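PDB 5V3S: Two-component insecticidal protein 16 kDa unit from Alcaligenes faecalis, which probably acts as the aegerolysin-family subunit of a two-component insecticidal toxin that kills corn rootworm. Local coordinates for residues 24-29 with 61-66; 29-34 with 87-92. One frame throughout, in Å; residues are numbered along the deposited sequence. Where two conformers were deposited one is given.

Contact 1: 24-29 with 61-66; sequences IFVVNS and TIIKDE
This is a contact at one end of the aegerolysin beta-sandwich, where the end of strand 19-27 in one sheet meets the connection running from edge strand 62-63 of the other sheet. It combines apolar packing between the sheets with two hydrogen bonds from turn residues. In the interior, I63 lies against two residues of the first strand. Its CD1 reaches I24 CG2 at 3.8 Å, and the two side chains cross at about a right angle. Its CG2 meets V26 CG2 at 3.6 Å. The V26 torsion (chi1 -52°) sets this CG2 branch between the backbone N and the carbonyl carbon, and the same methyl packs on the backbone, 3.4 Å from K64 O. L89 and Y69 touch I63 as well. Past I63 the chain crosses over to strand 19-27. E66 N donates to V26 O at 2.8 Å, with a bent N-H...O angle of 135°. F25 brings the outer end of its ring to E66, whose carbonyl meets the ring obliquely, with F25 CZ 3.4 Å from E66 O. The D65 carboxylate reaches across to the backbone of N28, just after V27. Its oxygen D65 OD1 accepts N28 N at 2.8 Å, and this N-H arrives from above the carboxylate plane, nearly straight at 162°.

Contact 2: 29-34 with 87-92; sequences SNFKVE and FSLYDG
D91 OD1 accepts a hydrogen bond from S29 OG at 2.8 Å, on the syn side of the carboxylate and somewhat out of its plane. The other oxygen, D91 OD2, has Y121 OH and K144 NZ as partners, which probably favour a charged carboxylate. The bond closes one end of an antiparallel strand pair in the beta-sandwich, 31-34 against 87-91. K32 with Y90 and E34 with S88 are hydrogen-bonded pairs. V33 with L89 is the non-hydrogen-bonded pair between them. The shortest of the backbone bonds are Y90 N to K32 O and S88 N to E34 O, both 2.8 Å. On the face of V33 and L89 the packing is apolar. F31, F87 and L89 pack on strand 19-27 from this face, and V33 packs on I63. L89 CD1 lies 3.7 Å from F31 CB, and V33 CG1 meets F87 CD2 at 4.0 Å. F31 CE2 reaches D91 CB at 3.9 Å. The face of K32 and Y90 is more polar. A water links K32 NZ to G92 O, and K32 NZ forms a long salt bridge with E34 OE2. The E34 chain crosses Y90 at about a right angle, with E34 CB 3.5 Å from Y90 CE1.

Overall arrangement
The two contacts lie with their centres about 8 Å apart and share S29, in the turn that carries the chain from strand 19-27 to strand 31-38. Contact 1 joins the two sheets of the sandwich, whereas contact 2 lies within one of them. Strand 31-38 sits between 62-63 and 83-91, so it connects both contacts. I63 N to F31 O at 2.7 Å and V33 N to T61 O at 3.0 Å are probable hydrogen bonds between them. Their apolar faces also meet, with V26 CB 3.5 Å from F31 CD1. N30 OD1 accepts D65 N, which ties the turn after V27 to the connection that follows strand 62-63.

Contact 1: 24-29 with 61-66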
loop_
_atom_site.group_PDB
_atom_site.type_symbol
_atom_site.label_atom_id
_atom_site.label_comp_id
_atom_site.label_asym_id
_atom_site.label_seq_id
_atom_site.Cartn_x
_atom_site.Cartn_y
_atom_site.Cartn_z
ATOM N N ILE A 24 -5.226 4.098 0.013
ATOM C CA ILE A 24 -4.575 5.412 0.224
ATOM C C ILE A 24 -5.571 6.478 -0.158
ATOM O O ILE A 24 -6.092 6.442 -1.303
ATOM C CB ILE A 24 -3.308 5.516 -0.657
ATOM C CG1 ILE A 24 -2.404 4.329 -0.388
ATOM C CG2 ILE A 24 -2.535 6.829 -0.460
ATOM C CD1 ILE A 24 -2.512 3.230 -1.403
ATOM N N PHE A 25 -5.929 7.323 0.819
ATOM C CA PHE A 25 -6.948 8.374 0.596
ATOM C C PHE A 25 -6.181 9.635 0.776
ATOM O O PHE A 25 -5.448 9.768 1.765
ATOM C CB PHE A 25 -8.066 8.331 1.691
ATOM C CG PHE A 25 -9.167 9.293 1.459
ATOM C CD1 PHE A 25 -10.231 8.956 0.675
ATOM C CD2 PHE A 25 -9.083 10.598 1.951
ATOM C CE1 PHE A 25 -11.271 9.848 0.455
ATOM C CE2 PHE A 25 -10.116 11.535 1.684
ATOM C CZ PHE A 25 -11.179 11.140 0.921
ATOM N N VAL A 26 -6.420 10.638 -0.075
ATOM C CA VAL A 26 -5.554 11.824 -0.108
ATOM C C VAL A 26 -6.393 13.072 -0.117
ATOM O O VAL A 26 -7.503 13.014 -0.611
ATOM C CB VAL A 26 -4.611 11.863 -1.324
ATOM C CG1 VAL A 26 -3.840 10.526 -1.418
ATOM C CG2 VAL A 26 -5.370 12.065 -2.602
ATOM N N VAL A 27 -5.776 14.143 0.360
ATOM C CA VAL A 27 -6.422 15.468 0.505
ATOM C C VAL A 27 -5.430 16.568 0.211
ATOM O O VAL A 27 -4.327 16.573 0.632
ATOM C CB VAL A 27 -7.006 15.641 1.947
ATOM C CG1 VAL A 27 -7.700 16.973 2.122
ATOM C CG2 VAL A 27 -7.876 14.492 2.382
ATOM N N ASN A 28 -5.921 17.554 -0.509
ATOM C CA ASN A 28 -5.271 18.834 -0.774
ATOM C C ASN A 28 -4.170 18.851 -1.837
ATOM O O ASN A 28 -3.393 19.842 -1.945
ATOM C CB ASN A 28 -4.829 19.544 0.478
ATOM C CG ASN A 28 -4.665 21.045 0.249
ATOM O OD1 ASN A 28 -5.421 21.604 -0.541
ATOM N ND2 ASN A 28 -3.660 21.690 0.900
ATOM N N SER A 29 -4.097 17.779 -2.638
ATOM C CA SER A 29 -3.219 17.654 -3.815
ATOM C C SER A 29 -3.610 16.393 -4.562
ATOM O O SER A 29 -4.450 15.656 -4.083
ATOM C CB SER A 29 -1.767 17.589 -3.446
ATOM O OG SER A 29 -0.957 18.014 -4.528
ATOM N N THR A 61 -0.182 5.608 -11.314
ATOM C CA THR A 61 -1.575 5.845 -10.930
ATOM C C THR A 61 -1.657 7.202 -10.214
ATOM O O THR A 61 -0.985 7.443 -9.234
ATOM C CB THR A 61 -2.109 4.724 -10.013
ATOM O OG1 THR A 61 -2.221 3.553 -10.786
ATOM C CG2 THR A 61 -3.577 4.997 -9.524
ATOM N N ILE A 62 -2.559 8.058 -10.643
ATOM C CA ILE A 62 -2.753 9.291 -9.912
ATOM C C ILE A 62 -3.950 9.116 -8.984
ATOM O O ILE A 62 -4.944 8.725 -9.472
ATOM C CB ILE A 62 -2.997 10.463 -10.923
ATOM C CG1 ILE A 62 -1.758 10.655 -11.831
ATOM C CG2 ILE A 62 -3.367 11.786 -10.158
ATOM C CD1 ILE A 62 -0.521 11.073 -11.128
ATOM N N ILE A 63 -3.795 9.480 -7.682
ATOM C CA ILE A 63 -4.861 9.599 -6.725
ATOM C C ILE A 63 -5.243 11.050 -6.627
ATOM O O ILE A 63 -4.517 11.865 -6.126
ATOM C CB ILE A 63 -4.489 9.087 -5.340
ATOM C CG1 ILE A 63 -3.817 7.699 -5.453
ATOM C CG2 ILE A 63 -5.734 8.945 -4.445
ATOM C CD1 ILE A 63 -3.260 7.194 -4.221
ATOM N N LYS A 64 -6.446 11.345 -7.072
ATOM C CA LYS A 64 -6.942 12.741 -6.996
ATOM C C LYS A 64 -7.386 13.200 -5.627
ATOM O O LYS A 64 -7.864 12.445 -4.812
ATOM C CB LYS A 64 -8.067 12.898 -7.977
ATOM C CG LYS A 64 -7.499 12.841 -9.375
ATOM C CD LYS A 64 -8.596 12.755 -10.415
ATOM C CE LYS A 64 -9.030 14.149 -10.744
ATOM N NZ LYS A 64 -10.371 14.123 -11.450
ATOM N N ASP A 65 -7.327 14.505 -5.413
ATOM C CA ASP A 65 -7.797 15.099 -4.215
ATOM C C ASP A 65 -9.153 14.600 -3.801
ATOM O O ASP A 65 -10.079 14.704 -4.587
ATOM C CB ASP A 65 -7.850 16.646 -4.438
ATOM C CG ASP A 65 -7.829 17.434 -3.193
ATOM O OD1 ASP A 65 -8.139 17.025 -2.067
ATOM O OD2 ASP A 65 -7.495 18.640 -3.319
ATOM N N GLU A 66 -9.262 14.178 -2.522
ATOM C CA GLU A 66 -10.481 13.639 -1.866
ATOM C C GLU A 66 -10.951 12.310 -2.435
ATOM O O GLU A 66 -12.102 11.977 -2.245
ATOM C CB GLU A 66 -11.644 14.635 -1.783
ATOM C CG GLU A 66 -11.269 15.970 -1.088
ATOM C CD GLU A 66 -12.383 17.022 -1.183
ATOM O OE1 GLU A 66 -13.467 16.818 -1.767
ATOM O OE2 GLU A 66 -12.118 18.087 -0.670
HETATM O O HOH W 1 -8.135 21.259 -1.257
#

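Contact 2: 29-34 with 87-92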
loop_
_atom_site.group_PDB
_atom_site.type_symbol
_atom_site.label_atom_id
_atom_site.label_comp_id
_atom_site.label_asym_id
_atom_site.label_seq_id
_atom_site.Cartn_x
_atom_site.Cartn_y
_atom_site.Cartn_z
ATOM N N SER A 29 -4.097 17.779 -2.638
ATOM C CA SER A 29 -3.219 17.654 -3.815
ATOM C C SER A 29 -3.610 16.393 -4.562
ATOM O O SER A 29 -4.450 15.656 -4.083
ATOM C CB SER A 29 -1.767 17.589 -3.446
ATOM O OG SER A 29 -0.957 18.014 -4.528
ATOM N N ASN A 30 -3.061 16.187 -5.754
ATOM C CA ASN A 30 -3.163 14.870 -6.432
ATOM C C ASN A 30 -1.806 14.235 -6.287
ATOM O O ASN A 30 -0.818 14.911 -6.409
ATOM C CB ASN A 30 -3.461 15.005 -7.883
ATOM C CG ASN A 30 -4.621 15.962 -8.109
ATOM O OD1 ASN A 30 -5.644 15.876 -7.425
ATOM N ND2 ASN A 30 -4.446 16.860 -9.054
ATOM N N PHE A 31 -1.799 12.924 -5.964
ATOM C CA PHE A 31 -0.590 12.210 -5.662
ATOM C C PHE A 31 -0.480 11.043 -6.635
ATOM O O PHE A 31 -1.476 10.694 -7.264
ATOM C CB PHE A 31 -0.685 11.610 -4.208
ATOM C CG PHE A 31 -0.735 12.655 -3.120
ATOM C CD1 PHE A 31 -1.895 13.357 -2.851
ATOM C CD2 PHE A 31 0.357 12.900 -2.332
ATOM C CE1 PHE A 31 -1.946 14.256 -1.751
ATOM C CE2 PHE A 31 0.348 13.819 -1.300
ATOM C CZ PHE A 31 -0.829 14.516 -1.016
ATOM N N LYS A 32 0.743 10.508 -6.744
ATOM C CA LYS A 32 1.130 9.505 -7.745
ATOM C C LYS A 32 1.792 8.318 -7.060
ATOM O O LYS A 32 2.794 8.545 -6.297
ATOM C CB LYS A 32 2.101 10.104 -8.730
ATOM C CG LYS A 32 2.522 9.194 -9.885
ATOM C CD LYS A 32 3.528 9.921 -10.789
ATOM C CE LYS A 32 4.836 10.335 -10.069
ATOM N NZ LYS A 32 5.963 10.770 -10.997
ATOM N N VAL A 33 1.297 7.108 -7.382
ATOM C CA VAL A 33 1.992 5.866 -6.944
ATOM C C VAL A 33 3.174 5.575 -7.861
ATOM O O VAL A 33 3.051 5.577 -9.088
ATOM C CB VAL A 33 1.025 4.678 -6.846
ATOM C CG1 VAL A 33 1.778 3.491 -6.332
ATOM C CG2 VAL A 33 -0.248 4.992 -6.011
ATOM N N GLU A 34 4.357 5.268 -7.306
ATOM C CA GLU A 34 5.462 4.822 -8.148
ATOM C C GLU A 34 6.259 3.825 -7.314
ATOM O O GLU A 34 6.080 3.685 -6.092
ATOM C CB GLU A 34 6.387 5.968 -8.553
ATOM C CG GLU A 34 5.849 6.989 -9.456
ATOM C CD GLU A 34 5.582 6.538 -10.864
ATOM O OE1 GLU A 34 6.108 5.530 -11.401
ATOM O OE2 GLU A 34 4.748 7.260 -11.469
ATOM N N PHE A 87 5.771 0.107 -2.208
ATOM C CA PHE A 87 5.502 1.156 -3.185
ATOM C C PHE A 87 5.758 2.474 -2.499
ATOM O O PHE A 87 5.824 2.547 -1.269
ATOM C CB PHE A 87 4.056 1.145 -3.749
ATOM C CG PHE A 87 2.985 1.384 -2.722
ATOM C CD1 PHE A 87 2.514 0.314 -1.934
ATOM C CD2 PHE A 87 2.478 2.710 -2.470
ATOM C CE1 PHE A 87 1.572 0.538 -0.988
ATOM C CE2 PHE A 87 1.482 2.911 -1.481
ATOM C CZ PHE A 87 1.068 1.793 -0.745
ATOM N N SER A 88 5.752 3.526 -3.285
ATOM C CA SER A 88 6.066 4.887 -2.867
ATOM C C SER A 88 4.998 5.844 -3.375
ATOM O O SER A 88 4.295 5.581 -4.324
ATOM C CB SER A 88 7.479 5.361 -3.288
ATOM O OG SER A 88 8.540 4.480 -2.806
ATOM N N LEU A 89 4.812 6.923 -2.646
ATOM C CA LEU A 89 3.800 7.904 -3.140
ATOM C C LEU A 89 4.496 9.217 -3.225
ATOM O O LEU A 89 5.220 9.611 -2.320
ATOM C CB LEU A 89 2.684 8.112 -2.183
ATOM C CG LEU A 89 1.487 8.922 -2.634
ATOM C CD1 LEU A 89 0.651 8.222 -3.636
ATOM C CD2 LEU A 89 0.644 9.294 -1.452
ATOM N N TYR A 90 4.188 9.928 -4.278
ATOM C CA TYR A 90 4.802 11.223 -4.558
ATOM C C TYR A 90 3.705 12.310 -4.671
ATOM O O TYR A 90 2.527 12.019 -4.943
ATOM C CB TYR A 90 5.522 11.172 -5.893
ATOM C CG TYR A 90 6.663 10.240 -5.904
ATOM C CD1 TYR A 90 6.444 8.872 -6.025
ATOM C CD2 TYR A 90 7.942 10.692 -5.780
ATOM C CE1 TYR A 90 7.512 7.965 -5.954
ATOM C CE2 TYR A 90 9.004 9.794 -5.713
ATOM C CZ TYR A 90 8.756 8.428 -5.814
ATOM O OH TYR A 90 9.885 7.586 -5.797
ATOM N N ASP A 91 4.123 13.554 -4.491
ATOM C CA ASP A 91 3.264 14.753 -4.746
ATOM C C ASP A 91 4.131 15.553 -5.739
ATOM O O ASP A 91 5.142 16.148 -5.325
ATOM C CB ASP A 91 3.054 15.558 -3.470
ATOM C CG ASP A 91 2.216 16.897 -3.753
ATOM O OD1 ASP A 91 1.637 16.940 -4.808
ATOM O OD2 ASP A 91 2.078 17.766 -2.885
ATOM N N GLY A 92 3.845 15.423 -7.036
ATOM C CA GLY A 92 4.741 15.975 -8.055
ATOM C C GLY A 92 6.072 15.229 -8.019
ATOM O O GLY A 92 6.118 13.978 -8.030
HETATM O O HOH W 2 1.422 14.055 -7.976
HETATM O O HOH W 3 7.987 12.095 -9.867
#